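Side-chain contacts in sialidase B (Streptococcus pneumoniae serotype 4, PDB 4XJW), which cleaves terminal sialic acids linked alpha-2,3, alpha-2,6 or alpha-2,8 from glycoconjugates, acting as an intramolecular trans-sialidase: residues F518-G523 / V540-G545; F89-S94 / S644-Y649; R218-I223 / E431-F436; F38-D41 / L46-L49. The protein carries 1 engineered substitution. All blocks are in the same frame, centred on the assembly; numbering follows the deposited sequence. Where two conformers were deposited one is given.

Contact 1: residues F518-G523 / V540-G545; sequences FRTTTG and VSYIDG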
loop_
_atom_site.group_PDB
_atom_site.type_symbol
_atom_site.label_atom_id
_atom_site.label_comp_id
_atom_site.label_asym_id
_atom_site.label_seq_id
_atom_site.Cartn_x
_atom_site.Cartn_y
_atom_site.Cartn_z
ATOM N N PHE A 518 -0.562 -17.764 -8.506
ATOM C CA PHE A 518 0.544 -17.237 -7.714
ATOM C C PHE A 518 1.695 -16.619 -8.486
ATOM O O PHE A 518 1.943 -16.935 -9.646
ATOM C CB PHE A 518 1.053 -18.258 -6.681
ATOM C CG PHE A 518 1.662 -19.511 -7.278
ATOM C CD1 PHE A 518 0.854 -20.508 -7.803
ATOM C CD2 PHE A 518 3.039 -19.689 -7.278
ATOM C CE1 PHE A 518 1.412 -21.670 -8.332
ATOM C CE2 PHE A 518 3.601 -20.842 -7.791
ATOM C CZ PHE A 518 2.783 -21.834 -8.322
ATOM N N ARG A 519 2.361 -15.705 -7.800
ATOM C CA ARG A 519 3.513 -14.977 -8.302
ATOM C C ARG A 519 4.722 -15.904 -8.379
ATOM O O ARG A 519 4.902 -16.765 -7.513
ATOM C CB ARG A 519 3.776 -13.826 -7.321
ATOM C CG ARG A 519 5.055 -13.046 -7.530
ATOM C CD ARG A 519 5.167 -12.003 -6.425
ATOM N NE ARG A 519 6.489 -11.391 -6.408
ATOM C CZ ARG A 519 6.861 -10.455 -5.547
ATOM N NH1 ARG A 519 6.003 -10.020 -4.636
ATOM N NH2 ARG A 519 8.086 -9.952 -5.604
ATOM N N THR A 520 5.553 -15.715 -9.413
ATOM C CA THR A 520 6.763 -16.519 -9.616
ATOM C C THR A 520 7.960 -15.642 -9.974
ATOM O O THR A 520 7.903 -14.415 -9.901
ATOM C CB THR A 520 6.611 -17.563 -10.746
ATOM O OG1 THR A 520 6.578 -16.910 -12.022
ATOM C CG2 THR A 520 5.352 -18.397 -10.556
ATOM N N THR A 521 9.041 -16.292 -10.407
ATOM C CA THR A 521 10.259 -15.594 -10.814
ATOM C C THR A 521 10.466 -15.710 -12.320
ATOM O O THR A 521 11.517 -15.339 -12.841
ATOM C CB THR A 521 11.486 -16.158 -10.085
ATOM O OG1 THR A 521 11.505 -17.585 -10.213
ATOM C CG2 THR A 521 11.470 -15.773 -8.614
ATOM N N THR A 522 9.456 -16.226 -13.013
ATOM C CA THR A 522 9.547 -16.546 -14.439
ATOM C C THR A 522 8.996 -15.470 -15.369
ATOM O O THR A 522 9.113 -15.594 -16.587
ATOM C CB THR A 522 8.780 -17.849 -14.772
ATOM O OG1 THR A 522 7.367 -17.599 -14.741
ATOM C CG2 THR A 522 9.116 -18.946 -13.789
ATOM N N GLY A 523 8.380 -14.426 -14.810
ATOM C CA GLY A 523 7.666 -13.450 -15.611
ATOM C C GLY A 523 6.247 -13.862 -15.995
ATOM O O GLY A 523 5.591 -13.166 -16.764
ATOM N N VAL A 540 2.249 -27.634 -11.307
ATOM C CA VAL A 540 2.162 -26.215 -11.620
ATOM C C VAL A 540 2.070 -25.977 -13.122
ATOM O O VAL A 540 2.796 -26.601 -13.903
ATOM C CB VAL A 540 3.375 -25.471 -11.051
ATOM C CG1 VAL A 540 3.409 -24.020 -11.488
ATOM C CG2 VAL A 540 3.415 -25.601 -9.531
ATOM N N SER A 541 1.157 -25.100 -13.520
ATOM C CA SER A 541 1.062 -24.614 -14.892
ATOM C C SER A 541 1.230 -23.100 -14.899
ATOM O O SER A 541 1.284 -22.475 -13.837
ATOM C CB SER A 541 -0.288 -24.981 -15.496
ATOM O OG SER A 541 -0.407 -26.380 -15.631
ATOM N N TYR A 542 1.304 -22.514 -16.090
ATOM C CA TYR A 542 1.484 -21.079 -16.233
ATOM C C TYR A 542 0.470 -20.470 -17.175
ATOM O O TYR A 542 0.001 -21.114 -18.106
ATOM C CB TYR A 542 2.908 -20.750 -16.705
ATOM C CG TYR A 542 3.967 -21.266 -15.769
ATOM C CD1 TYR A 542 4.428 -20.485 -14.714
ATOM C CD2 TYR A 542 4.499 -22.540 -15.929
ATOM C CE1 TYR A 542 5.390 -20.961 -13.847
ATOM C CE2 TYR A 542 5.460 -23.023 -15.068
ATOM C CZ TYR A 542 5.906 -22.226 -14.033
ATOM O OH TYR A 542 6.864 -22.703 -13.174
ATOM N N ILE A 543 0.121 -19.217 -16.910
ATOM C CA ILE A 543 -0.732 -18.456 -17.795
ATOM C C ILE A 543 0.149 -17.807 -18.856
ATOM O O ILE A 543 1.062 -17.054 -18.528
ATOM C CB ILE A 543 -1.508 -17.384 -16.987
ATOM C CG1 ILE A 543 -2.393 -18.063 -15.942
ATOM C CG2 ILE A 543 -2.304 -16.453 -17.902
ATOM C CD1 ILE A 543 -3.058 -17.092 -14.979
ATOM N N ASP A 544 -0.087 -18.155 -20.116
ATOM C CA ASP A 544 0.470 -17.393 -21.216
ATOM C C ASP A 544 -0.542 -16.283 -21.466
ATOM O O ASP A 544 -1.755 -16.521 -21.420
ATOM C CB ASP A 544 0.635 -18.260 -22.475
ATOM C CG ASP A 544 1.475 -19.505 -22.239
ATOM O OD1 ASP A 544 2.443 -19.446 -21.452
ATOM O OD2 ASP A 544 1.163 -20.552 -22.848
ATOM N N GLY A 545 -0.060 -15.069 -21.692
ATOM C CA GLY A 545 -0.947 -13.974 -22.026
ATOM C C GLY A 545 -0.948 -12.822 -21.042
ATOM O O GLY A 545 -1.510 -11.761 -21.324
#

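Contact 2: residues F89-S94 / S644-Y649; sequences FSRPAS and SNVVQY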
loop_
_atom_site.group_PDB
_atom_site.type_symbol
_atom_site.label_atom_id
_atom_site.label_comp_id
_atom_site.label_asym_id
_atom_site.label_seq_id
_atom_site.Cartn_x
_atom_site.Cartn_y
_atom_site.Cartn_z
ATOM N N PHE A 89 10.814 20.768 -7.433
ATOM C CA PHE A 89 10.054 19.928 -6.501
ATOM C C PHE A 89 9.131 19.027 -7.291
ATOM O O PHE A 89 8.498 19.468 -8.245
ATOM C CB PHE A 89 9.204 20.779 -5.556
ATOM C CG PHE A 89 9.977 21.847 -4.860
ATOM C CD1 PHE A 89 11.023 21.512 -4.012
ATOM C CD2 PHE A 89 9.672 23.181 -5.058
ATOM C CE1 PHE A 89 11.757 22.498 -3.367
ATOM C CE2 PHE A 89 10.399 24.171 -4.418
ATOM C CZ PHE A 89 11.439 23.824 -3.573
ATOM N N SER A 90 9.039 17.766 -6.889
ATOM C CA SER A 90 8.196 16.840 -7.627
ATOM C C SER A 90 7.838 15.644 -6.768
ATOM O O SER A 90 8.458 15.406 -5.728
ATOM C CB SER A 90 8.915 16.364 -8.895
ATOM O OG SER A 90 9.983 15.502 -8.543
ATOM N N ARG A 91 6.826 14.897 -7.198
ATOM C CA ARG A 91 6.577 13.591 -6.629
ATOM C C ARG A 91 6.085 12.633 -7.702
ATOM O O ARG A 91 5.188 12.968 -8.478
ATOM C CB ARG A 91 5.549 13.638 -5.503
ATOM C CG ARG A 91 5.627 12.390 -4.634
ATOM C CD ARG A 91 4.335 12.187 -3.847
ATOM N NE ARG A 91 3.301 11.535 -4.644
ATOM C CZ ARG A 91 2.121 11.162 -4.156
ATOM N NH1 ARG A 91 1.844 11.389 -2.876
ATOM N NH2 ARG A 91 1.234 10.568 -4.954
ATOM N N PRO A 92 6.654 11.423 -7.736
ATOM C CA PRO A 92 6.151 10.386 -8.644
ATOM C C PRO A 92 4.688 10.025 -8.363
ATOM O O PRO A 92 4.155 10.381 -7.297
ATOM C CB PRO A 92 7.045 9.186 -8.314
ATOM C CG PRO A 92 8.353 9.834 -7.904
ATOM C CD PRO A 92 7.918 11.022 -7.088
ATOM N N ALA A 93 4.070 9.330 -9.323
ATOM C CA ALA A 93 2.760 8.690 -9.151
ATOM C C ALA A 93 1.726 9.630 -8.553
ATOM O O ALA A 93 1.099 9.304 -7.550
ATOM C CB ALA A 93 2.890 7.421 -8.297
ATOM N N SER A 94 1.552 10.794 -9.166
ATOM C CA SER A 94 0.601 11.787 -8.657
ATOM C C SER A 94 -0.684 11.940 -9.482
ATOM O O SER A 94 -1.608 12.632 -9.048
ATOM C CB SER A 94 1.298 13.141 -8.504
ATOM O OG SER A 94 2.307 13.079 -7.516
ATOM N N SER A 644 2.618 9.153 -0.081
ATOM C CA SER A 644 1.363 9.127 0.659
ATOM C C SER A 644 0.127 9.092 -0.241
ATOM O O SER A 644 0.096 9.682 -1.330
ATOM C CB SER A 644 1.291 10.314 1.606
ATOM O OG SER A 644 2.297 10.219 2.589
ATOM N N ASN A 645 -0.894 8.379 0.228
ATOM C CA ASN A 645 -2.210 8.366 -0.410
ATOM C C ASN A 645 -2.184 7.853 -1.840
ATOM O O ASN A 645 -2.845 8.403 -2.735
ATOM C CB ASN A 645 -2.865 9.754 -0.327
ATOM C CG ASN A 645 -3.288 10.116 1.074
ATOM O OD1 ASN A 645 -3.058 9.365 2.017
ATOM N ND2 ASN A 645 -3.903 11.288 1.222
ATOM N N VAL A 646 -1.427 6.775 -2.036
ATOM C CA VAL A 646 -1.373 6.082 -3.324
ATOM C C VAL A 646 -2.172 4.773 -3.342
ATOM O O VAL A 646 -2.407 4.220 -4.412
ATOM C CB VAL A 646 0.075 5.835 -3.775
ATOM C CG1 VAL A 646 0.731 7.162 -4.176
ATOM C CG2 VAL A 646 0.872 5.128 -2.659
ATOM N N VAL A 647 -2.595 4.292 -2.166
ATOM C CA VAL A 647 -3.509 3.144 -2.101
ATOM C C VAL A 647 -4.917 3.720 -2.256
ATOM O O VAL A 647 -5.383 4.504 -1.425
ATOM C CB VAL A 647 -3.391 2.361 -0.783
ATOM C CG1 VAL A 647 -4.420 1.216 -0.734
ATOM C CG2 VAL A 647 -1.972 1.786 -0.623
ATOM N N GLN A 648 -5.556 3.363 -3.364
ATOM C CA GLN A 648 -6.812 3.977 -3.790
ATOM C C GLN A 648 -7.846 2.933 -4.172
ATOM O O GLN A 648 -7.509 1.813 -4.545
ATOM C CB GLN A 648 -6.532 4.898 -4.983
ATOM C CG GLN A 648 -5.575 6.028 -4.644
ATOM C CD GLN A 648 -5.266 6.938 -5.803
ATOM O OE1 GLN A 648 -5.704 6.716 -6.930
ATOM N NE2 GLN A 648 -4.477 7.987 -5.527
ATOM N N TYR A 649 -9.116 3.321 -4.056
ATOM C CA TYR A 649 -10.254 2.425 -4.278
ATOM C C TYR A 649 -11.093 2.901 -5.466
ATOM O O TYR A 649 -11.464 4.085 -5.554
ATOM C CB TYR A 649 -11.137 2.387 -3.020
ATOM C CG TYR A 649 -12.411 1.567 -3.192
ATOM C CD1 TYR A 649 -12.372 0.186 -3.103
ATOM C CD2 TYR A 649 -13.641 2.178 -3.454
ATOM C CE1 TYR A 649 -13.528 -0.579 -3.262
ATOM C CE2 TYR A 649 -14.810 1.416 -3.618
ATOM C CZ TYR A 649 -14.733 0.036 -3.520
ATOM O OH TYR A 649 -15.856 -0.750 -3.683
HETATM O O HOH W 1 -1.584 10.266 -4.887
#

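Contact 3: residues R218-I223 / E431-F436; sequences RVLSSI and ESWEQF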
loop_
_atom_site.group_PDB
_atom_site.type_symbol
_atom_site.label_atom_id
_atom_site.label_comp_id
_atom_site.label_asym_id
_atom_site.label_seq_id
_atom_site.Cartn_x
_atom_site.Cartn_y
_atom_site.Cartn_z
ATOM N N ARG A 218 -21.665 -6.301 4.205
ATOM C CA ARG A 218 -20.567 -5.424 4.614
ATOM C C ARG A 218 -19.292 -5.827 3.875
ATOM O O ARG A 218 -18.987 -7.005 3.750
ATOM C CB ARG A 218 -20.355 -5.478 6.128
ATOM C CG ARG A 218 -19.123 -4.711 6.608
ATOM C CD ARG A 218 -19.082 -4.635 8.134
ATOM N NE ARG A 218 -20.112 -3.743 8.662
ATOM C CZ ARG A 218 -20.292 -3.489 9.954
ATOM N NH1 ARG A 218 -19.514 -4.059 10.866
ATOM N NH2 ARG A 218 -21.255 -2.659 10.335
ATOM N N VAL A 219 -18.575 -4.839 3.360
ATOM C CA VAL A 219 -17.302 -5.090 2.690
ATOM C C VAL A 219 -16.203 -4.631 3.641
ATOM O O VAL A 219 -16.242 -3.501 4.137
ATOM C CB VAL A 219 -17.213 -4.324 1.356
ATOM C CG1 VAL A 219 -15.871 -4.599 0.678
ATOM C CG2 VAL A 219 -18.356 -4.737 0.436
ATOM N N LEU A 220 -15.244 -5.514 3.911
ATOM C CA LEU A 220 -14.177 -5.257 4.879
ATOM C C LEU A 220 -12.854 -5.104 4.137
ATOM O O LEU A 220 -12.606 -5.787 3.131
ATOM C CB LEU A 220 -14.073 -6.417 5.871
ATOM C CG LEU A 220 -13.090 -6.317 7.045
ATOM C CD1 LEU A 220 -13.466 -5.136 7.924
ATOM C CD2 LEU A 220 -13.064 -7.619 7.858
ATOM N N SER A 221 -12.018 -4.188 4.616
ATOM C CA SER A 221 -10.674 -4.011 4.056
ATOM C C SER A 221 -9.659 -4.005 5.173
ATOM O O SER A 221 -9.880 -3.407 6.216
ATOM C CB SER A 221 -10.593 -2.693 3.268
ATOM O OG SER A 221 -9.257 -2.401 2.842
ATOM N N SER A 222 -8.533 -4.678 4.952
ATOM C CA SER A 222 -7.381 -4.530 5.845
ATOM C C SER A 222 -6.172 -3.997 5.087
ATOM O O SER A 222 -6.158 -3.988 3.848
ATOM C CB SER A 222 -7.039 -5.824 6.592
ATOM O OG SER A 222 -6.631 -6.859 5.720
ATOM N N ILE A 223 -5.178 -3.530 5.838
ATOM C CA ILE A 223 -4.037 -2.828 5.258
ATOM C C ILE A 223 -2.886 -2.819 6.246
ATOM O O ILE A 223 -3.099 -2.927 7.458
ATOM C CB ILE A 223 -4.439 -1.372 4.878
ATOM C CG1 ILE A 223 -3.423 -0.731 3.934
ATOM C CG2 ILE A 223 -4.535 -0.474 6.096
ATOM C CD1 ILE A 223 -3.943 -0.493 2.588
ATOM N N GLU A 431 -15.927 -4.337 13.701
ATOM C CA GLU A 431 -16.073 -3.171 14.573
ATOM C C GLU A 431 -15.070 -3.175 15.727
ATOM O O GLU A 431 -14.730 -2.118 16.264
ATOM C CB GLU A 431 -17.516 -3.045 15.092
ATOM C CG GLU A 431 -18.519 -2.750 13.980
ATOM C CD GLU A 431 -19.928 -3.186 14.322
ATOM O OE1 GLU A 431 -20.253 -3.224 15.526
ATOM O OE2 GLU A 431 -20.703 -3.509 13.393
ATOM N N SER A 432 -14.603 -4.369 16.094
ATOM C CA SER A 432 -13.462 -4.533 16.990
ATOM C C SER A 432 -12.814 -5.896 16.745
ATOM O O SER A 432 -13.449 -6.801 16.203
ATOM C CB SER A 432 -13.879 -4.399 18.457
ATOM O OG SER A 432 -14.709 -5.474 18.850
ATOM N N TRP A 433 -11.559 -6.031 17.175
ATOM C CA TRP A 433 -10.780 -7.253 16.998
ATOM C C TRP A 433 -10.243 -7.742 18.335
ATOM O O TRP A 433 -9.873 -6.936 19.196
ATOM C CB TRP A 433 -9.606 -7.000 16.038
ATOM C CG TRP A 433 -10.047 -6.630 14.659
ATOM C CD1 TRP A 433 -10.209 -5.364 14.161
ATOM C CD2 TRP A 433 -10.418 -7.525 13.605
ATOM N NE1 TRP A 433 -10.626 -5.424 12.851
ATOM C CE2 TRP A 433 -10.769 -6.738 12.489
ATOM C CE3 TRP A 433 -10.459 -8.922 13.485
ATOM C CZ2 TRP A 433 -11.193 -7.302 11.270
ATOM C CZ3 TRP A 433 -10.872 -9.485 12.271
ATOM C CH2 TRP A 433 -11.223 -8.672 11.180
ATOM N N GLU A 434 -10.211 -9.065 18.494
ATOM C CA GLU A 434 -9.659 -9.720 19.673
ATOM C C GLU A 434 -8.151 -9.581 19.747
ATOM O O GLU A 434 -7.493 -9.209 18.764
ATOM C CB GLU A 434 -9.987 -11.210 19.641
ATOM C CG GLU A 434 -11.475 -11.524 19.803
ATOM C CD GLU A 434 -12.034 -10.953 21.091
ATOM O OE1 GLU A 434 -11.366 -11.097 22.137
ATOM O OE2 GLU A 434 -13.127 -10.354 21.051
ATOM N N GLN A 435 -7.594 -9.901 20.909
ATOM C CA GLN A 435 -6.141 -9.993 21.029
ATOM C C GLN A 435 -5.635 -11.142 20.165
ATOM O O GLN A 435 -6.222 -12.229 20.148
ATOM C CB GLN A 435 -5.727 -10.178 22.488
ATOM C CG GLN A 435 -6.031 -8.970 23.382
ATOM C CD GLN A 435 -5.348 -7.699 22.906
ATOM O OE1 GLN A 435 -4.218 -7.732 22.414
ATOM N NE2 GLN A 435 -6.036 -6.572 23.041
ATOM N N PHE A 436 -4.539 -10.911 19.451
ATOM C CA PHE A 436 -4.025 -11.924 18.536
ATOM C C PHE A 436 -3.459 -13.147 19.257
ATOM O O PHE A 436 -3.018 -13.061 20.403
ATOM C CB PHE A 436 -3.020 -11.329 17.522
ATOM C CG PHE A 436 -1.656 -11.008 18.096
ATOM C CD1 PHE A 436 -0.709 -12.006 18.294
ATOM C CD2 PHE A 436 -1.314 -9.696 18.401
ATOM C CE1 PHE A 436 0.540 -11.716 18.805
ATOM C CE2 PHE A 436 -0.065 -9.392 18.919
ATOM C CZ PHE A 436 0.863 -10.401 19.118
#

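Contact 4: residues F38-D41 / L46-L49; sequences FKAD and LQAL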
loop_
_atom_site.group_PDB
_atom_site.type_symbol
_atom_site.label_atom_id
_atom_site.label_comp_id
_atom_site.label_asym_id
_atom_site.label_seq_id
_atom_site.Cartn_x
_atom_site.Cartn_y
_atom_site.Cartn_z
ATOM N N PHE A 38 -7.172 19.346 -15.838
ATOM C CA PHE A 38 -6.556 18.933 -17.095
ATOM C C PHE A 38 -6.610 17.430 -17.332
ATOM O O PHE A 38 -6.706 16.628 -16.391
ATOM C CB PHE A 38 -5.100 19.416 -17.165
ATOM C CG PHE A 38 -4.148 18.621 -16.304
ATOM C CD1 PHE A 38 -3.976 18.941 -14.964
ATOM C CD2 PHE A 38 -3.428 17.559 -16.839
ATOM C CE1 PHE A 38 -3.099 18.215 -14.176
ATOM C CE2 PHE A 38 -2.561 16.829 -16.050
ATOM C CZ PHE A 38 -2.400 17.160 -14.715
ATOM N N LYS A 39 -6.535 17.061 -18.604
ATOM C CA LYS A 39 -6.520 15.671 -19.010
ATOM C C LYS A 39 -5.253 15.417 -19.790
ATOM O O LYS A 39 -4.793 16.282 -20.546
ATOM C CB LYS A 39 -7.716 15.346 -19.900
ATOM C CG LYS A 39 -9.065 15.647 -19.273
ATOM C CD LYS A 39 -10.182 15.431 -20.272
ATOM C CE LYS A 39 -11.533 15.584 -19.601
ATOM N NZ LYS A 39 -12.644 15.493 -20.581
ATOM N N ALA A 40 -4.680 14.232 -19.605
ATOM C CA ALA A 40 -3.519 13.814 -20.376
ATOM C C ALA A 40 -3.483 12.301 -20.412
ATOM O O ALA A 40 -2.902 11.664 -19.531
ATOM C CB ALA A 40 -2.227 14.360 -19.758
ATOM N N ASP A 41 -4.106 11.723 -21.431
ATOM C CA ASP A 41 -4.165 10.275 -21.541
ATOM C C ASP A 41 -3.139 9.731 -22.530
ATOM O O ASP A 41 -2.954 8.517 -22.638
ATOM C CB ASP A 41 -5.580 9.801 -21.886
ATOM C CG ASP A 41 -6.088 10.360 -23.201
ATOM O OD1 ASP A 41 -5.556 11.389 -23.663
ATOM O OD2 ASP A 41 -7.038 9.771 -23.761
ATOM N N LEU A 46 8.056 14.062 -21.013
ATOM C CA LEU A 46 8.163 15.214 -20.116
ATOM C C LEU A 46 7.488 16.394 -20.797
ATOM O O LEU A 46 7.840 16.742 -21.926
ATOM C CB LEU A 46 9.625 15.561 -19.817
ATOM C CG LEU A 46 9.837 16.887 -19.073
ATOM C CD1 LEU A 46 9.255 16.839 -17.668
ATOM C CD2 LEU A 46 11.299 17.282 -19.009
ATOM N N GLN A 47 6.511 17.002 -20.127
ATOM C CA GLN A 47 5.785 18.119 -20.716
ATOM C C GLN A 47 5.350 19.146 -19.684
ATOM O O GLN A 47 4.952 18.788 -18.571
ATOM C CB GLN A 47 4.566 17.625 -21.497
ATOM C CG GLN A 47 3.576 16.764 -20.704
ATOM C CD GLN A 47 2.458 16.222 -21.579
ATOM O OE1 GLN A 47 2.662 15.933 -22.765
ATOM N NE2 GLN A 47 1.269 16.094 -21.010
ATOM N N ALA A 48 5.452 20.424 -20.059
ATOM C CA ALA A 48 4.985 21.516 -19.212
ATOM C C ALA A 48 3.511 21.786 -19.471
ATOM O O ALA A 48 3.077 21.865 -20.627
ATOM C CB ALA A 48 5.814 22.787 -19.459
ATOM N N LEU A 49 2.736 21.921 -18.399
ATOM C CA LEU A 49 1.336 22.270 -18.527
ATOM C C LEU A 49 1.170 23.791 -18.525
ATOM O O LEU A 49 0.338 24.342 -19.252
ATOM C CB LEU A 49 0.530 21.637 -17.390
ATOM C CG LEU A 49 0.565 20.106 -17.391
ATOM C CD1 LEU A 49 -0.149 19.526 -16.181
ATOM C CD2 LEU A 49 -0.021 19.546 -18.681
#

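Contact 1: residues F518-G523 / V540-G545
Phe-518 meets Val-540, and Thr-520 and Thr-522 meet Tyr-542, within one four-stranded antiparallel blade of the sialidase beta-propeller. Strand 513-518 and the short outer strand 541-542 are separated by strand 526-530, so no hydrogen bond joins the two segments and side chains alone bridge them.

Phe-518 CZ points into the fork of Val-540, 3.9 Å from CG1 and 4.0 Å from CG2. With CG between the backbone N and the carbonyl carbon (chi1 64°), the Phe-518 ring is carried across to Val-540, and the two side chains cross at about a right angle. Ala-526 on the intervening strand touches both Phe-518 and Tyr-542.

Two threonines gather at Tyr-542 CE1. Thr-520 CG2 comes to the edge of the ring, near its plane, 4.2 Å from CE1, while Thr-522 OG1 approaches the same CE1 at 4.0 Å. Phe-497 packs against all three side chains.

Polar bonds shape the loop. Arg-519 leaves it for the active site, where it forms a salt bridge with Glu-503 and probably binds substrate. Thr-520 OG1 binds Lys-524 O and accepts the Thr-522 hydroxyl at 2.9 Å (OG1 to OG1). It also closes an ST turn: Thr-522 N donates to Thr-520 OG1 over 3.1 Å, with an N-H...O angle of 165°.

Contact 2: residues F89-S94 / S644-Y649
Arg-91 reaches from the concanavalin-like N-terminal domain to Ser-644 and Val-646 of the catalytic beta-propeller, so this is a contact between domains. Strand 85-91 is the outermost strand of its sheet; on the propeller side, 644-646 leads into strand 647-652, itself at the edge of a three-stranded blade sheet.

Hydrogen bonds carry most of it. Arg-91 NH1 donates to Ser-644 O at 2.9 Å, meeting a lone pair in the carbonyl plane, although the oxygen is tilted 25° from the guanidinium plane. A second link goes through a water, which accepts from Arg-91 NH2 at 2.8 Å and donates to Asn-645 O at 3.1 Å. The same Asn-645 O takes a bond from Gln-648 NE2, and Gln-648 OE1 turns back to Trp-96 of the N-terminal domain.

The guanidinium is held by its own loop as well. The Arg-91 side chain bends at chi3 (82°), which brings NE round to Pro-92 O at 3.0 Å and NH2 to Ala-93 O at 2.9 Å. Both oxygens lie close to the guanidinium plane, so between them they fix its rotation and present NH1 to the propeller; NH2, however, stands 47° above the Ala-93 carbonyl plane and does not use a lone pair. With three backbone carbonyls and a water around it, the buried cation is well supplied with acceptors.

Van der Waals contact is slight. Val-128 and Leu-643 lie against Arg-91, and Val-646 puts a single methyl into the contact: CG1 rests 3.5 Å from Arg-91 NH2.

Contact 3: residues R218-I223 / E431-F436
Arg-218, just before strand 219-226, and Leu-220 on it face a loop bearing Glu-431 and Trp-433 with the backbones well apart, the nearest CA atoms being those of Leu-220 and Glu-431 at 10.1 Å, so the side chains alone span the distance.

At the outer end is a salt bridge. The guanidinium of Arg-218 grips one oxygen end-on with two nitrogens: NH1 to Glu-431 OE2 is 2.8 Å, and NH2 to the same OE2 is a longer 3.2 Å. OE2 lies close to the guanidinium plane and is met on its anti side, while the two planes stand 58° apart, so this is not the flat two-oxygen pairing. A bend at chi3 (-71°) swings the guanidinium toward Glu-431, and other partners steady it: NE pairs with Asp-245, NH1 also reaches Arg-429 O, and Tyr-243 makes a cation-pi contact.

Deeper in, Leu-220 and Trp-433 approach from opposite directions. Leu-220 CD2 meets the rim of the indole near its plane, 3.9 Å from Trp-433 CZ2 and equally close to CH2. Trp-433 is the tryptophan of the second BNR (Asp-box) repeat; Asn-428, whose OD1 accepts from Ser-432 N, stands at the position of the aspartate that gives the Asp-box its name.

The Asp-box turn here joins strand 420-426 to strand 437-438. Its tryptophan packs on strands 420-426 and 301-308 of one propeller blade and hydrogen-bonds through NE1 to Thr-241 of strand 237-244, the neighbour of strand 219-226 in the adjoining blade.

Contact 4: residues F38-D41 / L46-L49
A methyl of Leu-49 sits squarely on the ring of Phe-38. CD1 lies 3.5 Å above the ring plane, over its centre, and the line from it to the centroid is only 12° off the ring normal, a clear CH-pi contact. All six ring carbons fall within 4.1 Å of Leu-49 CD1, the shortest approaches being from CE2 and CZ at 3.6 Å. The two side chains cross at about a right angle. Beside them, Ala-40 CB touches Gln-47 NE2 at 4.1 Å.

Phe-38 lies near the end of strand 32-39 of one antiparallel sheet, and Leu-49 sits where the chain turns a corner along 46-53, in the other. The pair thus packs between the two sheets of the concanavalin-like sandwich, close to the short loop that carries the chain from one to the other.

Further out, Met-68 on strand 63-69 lies against Phe-38, Ala-40 and Gln-47, while Leu-108 and Leu-95 also touch the Phe-38 side chain. Gln-47 is fixed from the loops: with chi1 at 56° and the rest of the chain extended, its amide comes beside Ala-40, with OE1 accepting from the backbone N of both Asn-44 and Lys-164.

In the fold
Contact 4 is the fully buried one, purely side-chain packing between the sheets of the N-terminal sandwich; contacts 1, 2 and 3 each mix buried with more open residues. Contacts 2 and 4 share a sheet, which holds both strand 46-53 and strand 85-91, but contact 2 faces the propeller across the domain boundary and is mainly polar. Contact 1 stays inside one blade, whereas contact 3 joins two, with its charges toward the surface and its apolar pair deeper. Contacts 2 and 3 touch directly, Val-647 CG1 lying 3.8 Å from Ile-223 CD1. Contacts 3 and 4 lie on opposite sides of the chain's centre, their own centres about 40 Å apart.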